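Local coordinates for protein DTDP-4-dehydrorhamnose reductase, rfbD ortholog (Clostridium acetobutylicum, PDB 1VL0) that probably reduces dTDP-6-deoxy-L-lyxo-4-hexulose to dTDP-L-rhamnose with a nicotinamide cofactor, and is seen here with bound NADH, at residues L16-N21 against Q45-T50; K57-K62 against K95-A100; E232-T237 against V241-C246. One frame throughout, in Å; residues are numbered along the deposited sequence.

Contact 1. Residues L16-N21 against Q45-T50. With NAI (1,4-dihydronicotinamide adenine dinucleotide), chain D.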
loop_
_atom_site.group_PDB
_atom_site.type_symbol
_atom_site.label_atom_id
_atom_site.label_comp_id
_atom_site.label_asym_id
_atom_site.label_seq_id
_atom_site.Cartn_x
_atom_site.Cartn_y
_atom_site.Cartn_z
ATOM N N LEU A 16 -20.453 -15.832 2.692
ATOM C CA LEU A 16 -21.141 -15.124 1.632
ATOM C C LEU A 16 -20.371 -15.264 0.352
ATOM O O LEU A 16 -19.147 -14.993 0.315
ATOM C CB LEU A 16 -21.280 -13.650 1.987
ATOM C CG LEU A 16 -21.786 -12.705 0.901
ATOM C CD1 LEU A 16 -23.245 -13.011 0.501
ATOM C CD2 LEU A 16 -21.682 -11.264 1.394
ATOM N N ILE A 17 -21.069 -15.672 -0.709
ATOM C CA ILE A 17 -20.493 -15.701 -2.041
ATOM C C ILE A 17 -21.212 -14.692 -2.890
ATOM O O ILE A 17 -22.442 -14.753 -3.007
ATOM C CB ILE A 17 -20.609 -17.104 -2.686
ATOM C CG1 ILE A 17 -19.954 -18.150 -1.798
ATOM C CG2 ILE A 17 -19.950 -17.114 -4.106
ATOM C CD1 ILE A 17 -20.346 -19.580 -2.186
ATOM N N THR A 18 -20.462 -13.760 -3.473
ATOM C CA THR A 18 -21.030 -12.829 -4.447
ATOM C C THR A 18 -20.683 -13.282 -5.838
ATOM O O THR A 18 -19.563 -13.835 -6.074
ATOM C CB THR A 18 -20.610 -11.350 -4.194
ATOM O OG1 THR A 18 -19.211 -11.231 -4.116
ATOM C CG2 THR A 18 -21.024 -10.915 -2.855
ATOM N N GLY A 19 -21.604 -13.039 -6.779
ATOM C CA GLY A 19 -21.455 -13.531 -8.170
ATOM C C GLY A 19 -21.536 -15.046 -8.194
ATOM O O GLY A 19 -20.830 -15.733 -8.933
ATOM N N ALA A 20 -22.417 -15.560 -7.348
ATOM C CA ALA A 20 -22.485 -16.983 -6.996
ATOM C C ALA A 20 -23.038 -17.886 -8.121
ATOM O O ALA A 20 -22.797 -19.107 -8.129
ATOM C CB ALA A 20 -23.341 -17.154 -5.756
ATOM N N ASN A 21 -23.743 -17.280 -9.069
ATOM C CA ASN A 21 -24.215 -17.983 -10.248
ATOM C C ASN A 21 -23.159 -18.147 -11.360
ATOM O O ASN A 21 -23.385 -18.895 -12.322
ATOM C CB ASN A 21 -25.469 -17.282 -10.827
ATOM C CG ASN A 21 -26.179 -18.139 -11.849
ATOM O OD1 ASN A 21 -26.543 -19.284 -11.589
ATOM N ND2 ASN A 21 -26.321 -17.608 -13.042
ATOM N N GLN A 45 -29.141 -9.570 -8.283
ATOM C CA GLN A 45 -30.528 -9.335 -7.907
ATOM C C GLN A 45 -30.773 -9.517 -6.394
ATOM O O GLN A 45 -31.805 -9.060 -5.871
ATOM C CB GLN A 45 -31.453 -10.224 -8.742
ATOM C CG GLN A 45 -31.388 -11.731 -8.421
ATOM C CD GLN A 45 -30.237 -12.463 -9.078
ATOM O OE1 GLN A 45 -29.569 -11.941 -10.003
ATOM N NE2 GLN A 45 -30.005 -13.695 -8.612
ATOM N N ASP A 46 -29.823 -10.147 -5.695
ATOM C CA ASP A 46 -29.903 -10.339 -4.233
ATOM C C ASP A 46 -29.078 -9.316 -3.457
ATOM O O ASP A 46 -29.429 -8.915 -2.344
ATOM C CB ASP A 46 -29.381 -11.710 -3.818
ATOM C CG ASP A 46 -29.862 -12.833 -4.720
ATOM O OD1 ASP A 46 -31.077 -13.151 -4.663
ATOM O OD2 ASP A 46 -29.073 -13.464 -5.501
ATOM N N LEU A 47 -27.940 -8.965 -4.034
ATOM C CA LEU A 47 -27.034 -7.988 -3.483
ATOM C C LEU A 47 -26.199 -7.425 -4.604
ATOM O O LEU A 47 -25.356 -8.118 -5.174
ATOM C CB LEU A 47 -26.071 -8.629 -2.465
ATOM C CG LEU A 47 -25.073 -7.665 -1.823
ATOM C CD1 LEU A 47 -25.787 -6.570 -1.073
ATOM C CD2 LEU A 47 -24.134 -8.405 -0.896
ATOM N N ASP A 48 -26.441 -6.164 -4.887
ATOM C CA ASP A 48 -25.648 -5.405 -5.838
ATOM C C ASP A 48 -24.430 -4.846 -5.124
ATOM O O ASP A 48 -24.525 -3.940 -4.317
ATOM C CB ASP A 48 -26.500 -4.266 -6.394
ATOM C CG ASP A 48 -25.777 -3.476 -7.464
ATOM O OD1 ASP A 48 -24.563 -3.700 -7.660
ATOM O OD2 ASP A 48 -26.351 -2.631 -8.171
ATOM N N ILE A 49 -23.269 -5.401 -5.416
ATOM C CA ILE A 49 -22.075 -5.055 -4.686
ATOM C C ILE A 49 -21.575 -3.633 -4.954
ATOM O O ILE A 49 -20.756 -3.149 -4.194
ATOM C CB ILE A 49 -20.937 -6.088 -4.923
ATOM C CG1 ILE A 49 -20.348 -5.988 -6.339
ATOM C CG2 ILE A 49 -21.410 -7.519 -4.620
ATOM C CD1 ILE A 49 -19.148 -6.936 -6.522
ATOM N N THR A 50 -22.079 -2.968 -6.000
ATOM C CA THR A 50 -21.650 -1.617 -6.328
ATOM C C THR A 50 -22.367 -0.559 -5.498
ATOM O O THR A 50 -22.000 0.610 -5.573
ATOM C CB THR A 50 -21.873 -1.271 -7.807
ATOM O OG1 THR A 50 -23.271 -1.262 -8.104
ATOM C CG2 THR A 50 -21.309 -2.324 -8.701
HETATM P PA NAI D . -18.727 -15.279 -14.478
HETATM O O1A NAI D . -18.784 -14.222 -15.545
HETATM O O2A NAI D . -19.007 -16.675 -14.979
HETATM O O5B NAI D . -19.687 -14.784 -13.291
HETATM C C5B NAI D . -19.495 -13.474 -12.795
HETATM C C4B NAI D . -20.715 -13.004 -12.015
HETATM O O4B NAI D . -20.662 -11.588 -11.852
HETATM C C3B NAI D . -22.065 -13.251 -12.686
HETATM O O3B NAI D . -22.817 -14.199 -11.952
HETATM C C2B NAI D . -22.702 -11.854 -12.672
HETATM O O2B NAI D . -24.123 -11.832 -12.630
HETATM C C1B NAI D . -21.981 -11.260 -11.458
HETATM N N9A NAI D . -22.179 -9.831 -11.151
HETATM C C8A NAI D . -22.094 -8.810 -12.056
HETATM N N7A NAI D . -22.365 -7.654 -11.416
HETATM C C5A NAI D . -22.646 -7.900 -10.116
HETATM C C6A NAI D . -22.987 -7.056 -9.057
HETATM N N6A NAI D . -23.111 -5.750 -9.234
HETATM N N1A NAI D . -23.216 -7.598 -7.813
HETATM C C2A NAI D . -23.092 -8.978 -7.620
HETATM N N3A NAI D . -22.786 -9.814 -8.664
HETATM C C4A NAI D . -22.542 -9.286 -9.915
HETATM O O3 NAI D . -17.302 -15.168 -13.749
HETATM P PN NAI D . -16.154 -16.307 -13.658
HETATM O O1N NAI D . -16.398 -17.205 -12.513
HETATM O O2N NAI D . -15.826 -16.742 -15.034
HETATM O O5D NAI D . -14.972 -15.377 -13.061
HETATM C C5D NAI D . -14.703 -15.429 -11.666
HETATM C C4D NAI D . -13.561 -14.502 -11.344
HETATM O O4D NAI D . -12.370 -14.855 -12.080
HETATM C C3D NAI D . -13.881 -13.043 -11.666
HETATM O O3D NAI D . -13.532 -12.337 -10.509
HETATM C C2D NAI D . -12.992 -12.682 -12.855
HETATM O O2D NAI D . -12.530 -11.338 -12.949
HETATM C C1D NAI D . -11.828 -13.655 -12.633
HETATM N N1N NAI D . -11.123 -14.020 -13.860
HETATM C C2N NAI D . -11.745 -14.853 -14.763
HETATM C C3N NAI D . -11.046 -15.210 -15.914
HETATM C C7N NAI D . -11.773 -15.811 -17.079
HETATM O O7N NAI D . -10.999 -16.428 -18.072
HETATM N N7N NAI D . -13.109 -15.753 -17.152
HETATM C C4N NAI D . -9.745 -14.730 -16.123
HETATM C C5N NAI D . -9.129 -13.886 -15.199
HETATM C C6N NAI D . -9.860 -13.547 -14.064
#
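Thr18 and Leu47 mark the closest backbone approach of the two segments, 7.8 Å between their CA atoms, so side chains alone bridge them. Residues 16-18 end the strand 13-18, and the chain then turns at Gly19, whose phi is positive (67°); segment 45-50 is an irregular loop. No hydrogen bond joins the two. Methyl groups do the touching: Thr18 CG2 lies 3.8 Å from Ile49 CG2, the two side chains crossing obliquely, and Leu16 CD2 meets Leu47 CD2 at 4.4 Å. In Thr18, CG2 stands anti to the carbonyl carbon while chi1 of 54° sets OG1 between backbone N and carbonyl carbon; that hydroxyl is hydrogen-bonded to Asn69, while the methyl faces the loop. This is the adenine end of the cofactor site in a Rossmann-type fold, where the loops that follow the parallel strands 13-18 and 37-42 receive the dinucleotide. Ile49 N gives an almost straight hydrogen bond to NAI N1A (3.3 Å, 177°), and NAI N6A donates to Asp48 OD1 at 3.0 Å, so backbone and carboxylate together read the two polar groups of the adenine edge. Ile49 CG2 also packs on the base, 3.7 Å from NAI C2A, and so touches strand and cofactor with one methyl. Asp48 OD1 is held as well from its own loop: it accepts from Thr50 N at 3.1 Å, closing an Asx turn, and from Thr50 OG1 at 2.8 Å. Both Thr50 donors come from the same face of the carboxylate plane, well above it, and probably fix its rotation.

Contact 2. Residues K57-K62 against K95-A100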
loop_
_atom_site.group_PDB
_atom_site.type_symbol
_atom_site.label_atom_id
_atom_site.label_comp_id
_atom_site.label_asym_id
_atom_site.label_seq_id
_atom_site.Cartn_x
_atom_site.Cartn_y
_atom_site.Cartn_z
ATOM N N LYS A 57 -25.588 -2.704 4.863
ATOM C CA LYS A 57 -26.750 -3.242 5.552
ATOM C C LYS A 57 -26.745 -4.763 5.564
ATOM O O LYS A 57 -27.038 -5.385 6.564
ATOM C CB LYS A 57 -28.027 -2.748 4.870
ATOM C CG LYS A 57 -29.296 -3.062 5.662
ATOM C CD LYS A 57 -30.487 -3.312 4.757
ATOM C CE LYS A 57 -31.106 -2.031 4.270
ATOM N NZ LYS A 57 -32.195 -1.604 5.194
ATOM N N PHE A 58 -26.435 -5.351 4.429
ATOM C CA PHE A 58 -26.408 -6.808 4.278
ATOM C C PHE A 58 -25.402 -7.421 5.259
ATOM O O PHE A 58 -25.716 -8.340 6.019
ATOM C CB PHE A 58 -26.031 -7.164 2.832
ATOM C CG PHE A 58 -26.246 -8.601 2.485
ATOM C CD1 PHE A 58 -25.290 -9.559 2.835
ATOM C CD2 PHE A 58 -27.405 -9.007 1.802
ATOM C CE1 PHE A 58 -25.467 -10.890 2.512
ATOM C CE2 PHE A 58 -27.585 -10.335 1.468
ATOM C CZ PHE A 58 -26.621 -11.279 1.823
ATOM N N PHE A 59 -24.183 -6.895 5.247
ATOM C CA PHE A 59 -23.162 -7.403 6.181
ATOM C C PHE A 59 -23.530 -7.206 7.650
ATOM O O PHE A 59 -23.298 -8.076 8.472
ATOM C CB PHE A 59 -21.840 -6.739 5.900
ATOM C CG PHE A 59 -21.052 -7.419 4.809
ATOM C CD1 PHE A 59 -21.452 -7.339 3.490
ATOM C CD2 PHE A 59 -19.921 -8.152 5.109
ATOM C CE1 PHE A 59 -20.676 -7.952 2.466
ATOM C CE2 PHE A 59 -19.209 -8.809 4.119
ATOM C CZ PHE A 59 -19.584 -8.690 2.803
ATOM N N ASN A 60 -24.091 -6.048 7.980
ATOM C CA ASN A 60 -24.460 -5.762 9.367
ATOM C C ASN A 60 -25.564 -6.698 9.861
ATOM O O ASN A 60 -25.556 -7.046 11.033
ATOM C CB ASN A 60 -24.879 -4.303 9.558
ATOM C CG ASN A 60 -23.716 -3.322 9.367
ATOM O OD1 ASN A 60 -22.552 -3.690 9.409
ATOM N ND2 ASN A 60 -24.045 -2.058 9.178
ATOM N N GLU A 61 -26.456 -7.114 8.963
ATOM C CA GLU A 61 -27.568 -8.016 9.308
ATOM C C GLU A 61 -27.137 -9.483 9.279
ATOM O O GLU A 61 -27.445 -10.230 10.215
ATOM C CB GLU A 61 -28.777 -7.777 8.371
ATOM C CG GLU A 61 -29.365 -6.369 8.547
ATOM C CD GLU A 61 -30.573 -6.021 7.646
ATOM O OE1 GLU A 61 -30.847 -6.724 6.632
ATOM O OE2 GLU A 61 -31.233 -4.993 7.959
ATOM N N LYS A 62 -26.409 -9.893 8.236
ATOM C CA LYS A 62 -26.038 -11.295 8.074
ATOM C C LYS A 62 -24.775 -11.698 8.837
ATOM O O LYS A 62 -24.586 -12.872 9.150
ATOM C CB LYS A 62 -25.860 -11.654 6.595
ATOM C CG LYS A 62 -27.128 -12.125 5.898
ATOM C CD LYS A 62 -28.091 -11.001 5.641
ATOM C CE LYS A 62 -29.322 -11.494 4.853
ATOM N NZ LYS A 62 -30.432 -10.481 4.930
ATOM N N LYS A 95 -14.115 -2.872 -3.040
ATOM C CA LYS A 95 -13.976 -1.835 -2.011
ATOM C C LYS A 95 -15.101 -1.944 -1.018
ATOM O O LYS A 95 -14.856 -1.946 0.184
ATOM C CB LYS A 95 -14.034 -0.418 -2.633
ATOM C CG LYS A 95 -14.192 0.747 -1.614
ATOM C CD LYS A 95 -14.582 2.091 -2.244
ATOM C CE LYS A 95 -15.960 2.610 -1.811
ATOM N NZ LYS A 95 -16.209 2.890 -0.393
ATOM N N ASN A 96 -16.328 -1.981 -1.530
ATOM C CA ASN A 96 -17.508 -2.019 -0.680
ATOM C C ASN A 96 -17.518 -3.272 0.186
ATOM O O ASN A 96 -17.883 -3.224 1.393
ATOM C CB ASN A 96 -18.813 -1.930 -1.506
ATOM C CG ASN A 96 -19.042 -0.550 -2.145
ATOM O OD1 ASN A 96 -18.508 0.436 -1.696
ATOM N ND2 ASN A 96 -19.885 -0.493 -3.171
ATOM N N LEU A 97 -17.155 -4.397 -0.417
ATOM C CA LEU A 97 -17.180 -5.682 0.280
ATOM C C LEU A 97 -16.083 -5.812 1.314
ATOM O O LEU A 97 -16.292 -6.353 2.411
ATOM C CB LEU A 97 -17.070 -6.817 -0.748
ATOM C CG LEU A 97 -18.218 -6.953 -1.756
ATOM C CD1 LEU A 97 -17.832 -7.972 -2.813
ATOM C CD2 LEU A 97 -19.527 -7.403 -1.083
ATOM N N ALA A 98 -14.910 -5.304 0.976
ATOM C CA ALA A 98 -13.763 -5.339 1.875
ATOM C C ALA A 98 -13.997 -4.542 3.159
ATOM O O ALA A 98 -13.737 -5.047 4.284
ATOM C CB ALA A 98 -12.500 -4.874 1.152
ATOM N N ALA A 99 -14.539 -3.330 3.015
ATOM C CA ALA A 99 -14.821 -2.469 4.149
ATOM C C ALA A 99 -15.984 -2.980 4.990
ATOM O O ALA A 99 -15.917 -2.923 6.214
ATOM C CB ALA A 99 -15.155 -1.090 3.688
ATOM N N ALA A 100 -17.021 -3.464 4.320
ATOM C CA ALA A 100 -18.213 -3.987 5.012
ATOM C C ALA A 100 -17.796 -5.229 5.782
ATOM O O ALA A 100 -18.206 -5.429 6.884
ATOM C CB ALA A 100 -19.298 -4.294 4.017
HETATM O O HOH W 1 -20.673 -3.523 7.274
#
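Phe59 swings its ring toward Ala100 with chi1 at -85°, and chi2 of 71° turns a face of that ring to the Ala100 methyl. Ala100 CB sits 3.9 Å from the ring centroid and 22° off the normal, a CH-pi contact displaced toward the rim on the CG side; its nearest ring atom is Phe59 CG at 3.7 Å. Leu97, one helical turn earlier, reaches the far end of the same ring. Its CG is anti to the carbonyl carbon, beside the backbone N, and from there the CD2 branch reaches to 3.8 Å from Phe59 CE1, the two side chains crossing at about a right angle. The ring is thus gripped at both ends, by a methyl over the face near CG and by a leucine branch coming obliquely at CE1 and CZ. The small Ala100 lets the backbones come close, with 6.1 Å between the CA atoms of Phe59 and Ala100. Beside this apolar patch a water donates to Asn60 OD1 at 2.8 Å and to Ala100 O at 3.1 Å, bridging the two helices with a polar link. The patch continues beyond the segments: Phe59 also packs on Leu16 and Pro64, and Leu97 on Thr18 and Ile49. Lys95 faces another way, its NZ hydrogen-bonded to Tyr213 and Asn212 of the second subunit. The buried Phe59, Leu97 and Ala100 join helices 52-62 and 83-104, which lie on one side of the parallel strands 13-18, 66-69 and 107-113, as in the alpha/beta layering of a Rossmann-type nucleotide-binding domain.

Contact 3. Residues E232-T237 against V241-C246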
loop_
_atom_site.group_PDB
_atom_site.type_symbol
_atom_site.label_atom_id
_atom_site.label_comp_id
_atom_site.label_asym_id
_atom_site.label_seq_id
_atom_site.Cartn_x
_atom_site.Cartn_y
_atom_site.Cartn_z
ATOM N N GLU A 232 -6.150 -29.619 -28.114
ATOM C CA GLU A 232 -6.408 -30.626 -27.095
ATOM C C GLU A 232 -7.897 -30.826 -26.889
ATOM O O GLU A 232 -8.322 -31.951 -26.723
ATOM C CB GLU A 232 -5.704 -30.281 -25.801
ATOM C CG GLU A 232 -5.906 -31.259 -24.643
ATOM C CD GLU A 232 -5.176 -32.585 -24.808
ATOM O OE1 GLU A 232 -4.490 -32.818 -25.829
ATOM O OE2 GLU A 232 -5.281 -33.394 -23.876
ATOM N N ILE A 233 -8.676 -29.750 -26.910
ATOM C CA ILE A 233 -10.154 -29.851 -26.792
ATOM C C ILE A 233 -10.722 -30.799 -27.864
ATOM O O ILE A 233 -11.545 -31.687 -27.567
ATOM C CB ILE A 233 -10.822 -28.467 -26.926
ATOM C CG1 ILE A 233 -10.557 -27.592 -25.668
ATOM C CG2 ILE A 233 -12.323 -28.596 -27.108
ATOM C CD1 ILE A 233 -10.753 -26.093 -25.882
ATOM N N PHE A 234 -10.288 -30.598 -29.112
ATOM C CA PHE A 234 -10.782 -31.412 -30.231
ATOM C C PHE A 234 -10.231 -32.863 -30.225
ATOM O O PHE A 234 -10.959 -33.817 -30.541
ATOM C CB PHE A 234 -10.505 -30.696 -31.561
ATOM C CG PHE A 234 -11.223 -29.373 -31.688
ATOM C CD1 PHE A 234 -12.581 -29.264 -31.366
ATOM C CD2 PHE A 234 -10.541 -28.237 -32.116
ATOM C CE1 PHE A 234 -13.237 -28.050 -31.483
ATOM C CE2 PHE A 234 -11.196 -26.999 -32.254
ATOM C CZ PHE A 234 -12.547 -26.905 -31.934
ATOM N N ARG A 235 -8.985 -33.029 -29.765
ATOM C CA ARG A 235 -8.470 -34.359 -29.491
ATOM C C ARG A 235 -9.313 -35.125 -28.460
ATOM O O ARG A 235 -9.668 -36.299 -28.660
ATOM C CB ARG A 235 -7.022 -34.299 -29.039
ATOM C CG ARG A 235 -6.334 -35.649 -29.013
ATOM C CD ARG A 235 -5.023 -35.702 -28.243
ATOM N NE ARG A 235 -5.198 -35.556 -26.790
ATOM C CZ ARG A 235 -5.501 -36.543 -25.949
ATOM N NH1 ARG A 235 -5.674 -37.769 -26.364
ATOM N NH2 ARG A 235 -5.675 -36.289 -24.668
ATOM N N LEU A 236 -9.681 -34.454 -27.393
ATOM C CA LEU A 236 -10.468 -35.086 -26.326
ATOM C C LEU A 236 -11.914 -35.381 -26.723
ATOM O O LEU A 236 -12.499 -36.391 -26.290
ATOM C CB LEU A 236 -10.446 -34.198 -25.082
ATOM C CG LEU A 236 -9.162 -34.180 -24.245
ATOM C CD1 LEU A 236 -9.209 -33.029 -23.248
ATOM C CD2 LEU A 236 -8.923 -35.490 -23.516
ATOM N N THR A 237 -12.528 -34.505 -27.515
ATOM C CA THR A 237 -13.966 -34.663 -27.860
ATOM C C THR A 237 -14.150 -35.557 -29.087
ATOM O O THR A 237 -15.224 -36.124 -29.299
ATOM C CB THR A 237 -14.603 -33.312 -28.178
ATOM O OG1 THR A 237 -13.739 -32.618 -29.095
ATOM C CG2 THR A 237 -14.685 -32.435 -26.944
ATOM N N VAL A 241 -12.017 -31.317 -36.913
ATOM C CA VAL A 241 -11.898 -29.952 -37.362
ATOM C C VAL A 241 -10.407 -29.719 -37.506
ATOM O O VAL A 241 -9.623 -30.218 -36.714
ATOM C CB VAL A 241 -12.577 -28.957 -36.346
ATOM C CG1 VAL A 241 -12.033 -29.145 -34.935
ATOM C CG2 VAL A 241 -12.448 -27.511 -36.783
ATOM N N LYS A 242 -10.010 -29.018 -38.551
ATOM C CA LYS A 242 -8.614 -28.649 -38.735
ATOM C C LYS A 242 -8.377 -27.289 -38.081
ATOM O O LYS A 242 -8.965 -26.290 -38.505
ATOM C CB LYS A 242 -8.303 -28.581 -40.241
ATOM C CG LYS A 242 -6.832 -28.350 -40.599
ATOM N N VAL A 243 -7.517 -27.243 -37.067
ATOM C CA VAL A 243 -7.177 -25.993 -36.427
ATOM C C VAL A 243 -5.881 -25.510 -37.031
ATOM O O VAL A 243 -4.943 -26.275 -37.181
ATOM C CB VAL A 243 -7.043 -26.115 -34.904
ATOM C CG1 VAL A 243 -6.947 -24.741 -34.278
ATOM C CG2 VAL A 243 -8.239 -26.846 -34.318
ATOM N N THR A 244 -5.866 -24.229 -37.381
ATOM C CA THR A 244 -4.713 -23.541 -37.950
ATOM C C THR A 244 -4.238 -22.490 -36.943
ATOM O O THR A 244 -5.044 -21.706 -36.430
ATOM C CB THR A 244 -5.126 -22.865 -39.278
ATOM O OG1 THR A 244 -5.298 -23.861 -40.281
ATOM C CG2 THR A 244 -4.031 -22.035 -39.864
ATOM N N PRO A 245 -2.937 -22.462 -36.652
ATOM C CA PRO A 245 -2.397 -21.440 -35.764
ATOM C C PRO A 245 -2.334 -20.108 -36.481
ATOM O O PRO A 245 -1.947 -20.048 -37.646
ATOM C CB PRO A 245 -0.988 -21.954 -35.425
ATOM C CG PRO A 245 -0.634 -22.917 -36.501
ATOM C CD PRO A 245 -1.895 -23.374 -37.156
ATOM N N CYS A 246 -2.731 -19.039 -35.808
ATOM C CA CYS A 246 -2.590 -17.705 -36.394
ATOM C C CYS A 246 -1.975 -16.720 -35.396
ATOM O O CYS A 246 -1.592 -17.095 -34.281
ATOM C CB CYS A 246 -3.939 -17.208 -36.904
ATOM S SG CYS A 246 -5.096 -16.793 -35.596
#
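Phe234 lays one ring face against Val241 and one edge against Val243. Its CG is anti to the carbonyl carbon (chi1 -63°), which carries the ring off the helix toward the strand. Val241 CG1 stands over the middle of the ring, 3.3 Å from its centroid and 12° off the normal, a tight CH-pi contact. With chi1 at 54°, Val241 holds that methyl between its backbone N and carbonyl carbon. Val243 approaches differently: its CG2 comes to the ring edge near the plane, 3.5 Å from Phe234 CD2, and the side chains cross at about a right angle. Leu184 and Met174 also pack on Phe234. On the helix itself, Arg235 grips Glu232 side-on, NE to OE1 and NH2 to OE2, each at 3.0 Å. The acceptors lie near the guanidinium plane, whereas the donors stand well above the carboxylate plane. Thr237 OG1 turns back to Ile233 O at 2.8 Å, on the opposite face of that carbonyl from Thr237 N. Away from the cofactor, the end of helix 226-237 thus packs on strand 242-246, which pairs in parallel with 183-187, forming a small alpha/beta layer.

In the fold
From the N terminus, strand 13-18 opens contact 1, which closes when the chain returns through helix 23-32 and strand 37-42 to the loop 45-50. Contact 2 opens next on helix 52-62 and closes on helix 83-104, after strand 66-69; the two therefore follow in series, neither nesting nor crossing. They nevertheless touch in space, their centres 12 Å apart: Leu16 packs on Phe58, and Asn96 ND2 probably hydrogen-bonds Ile49 O, so cofactor loop, strand and helices share one core. Contact 3 closes a short turn much later, between helix 226-237 and strand 242-246, on the opposite side of the chain's centre, about 20 Å from contact 1 at the nearest atoms.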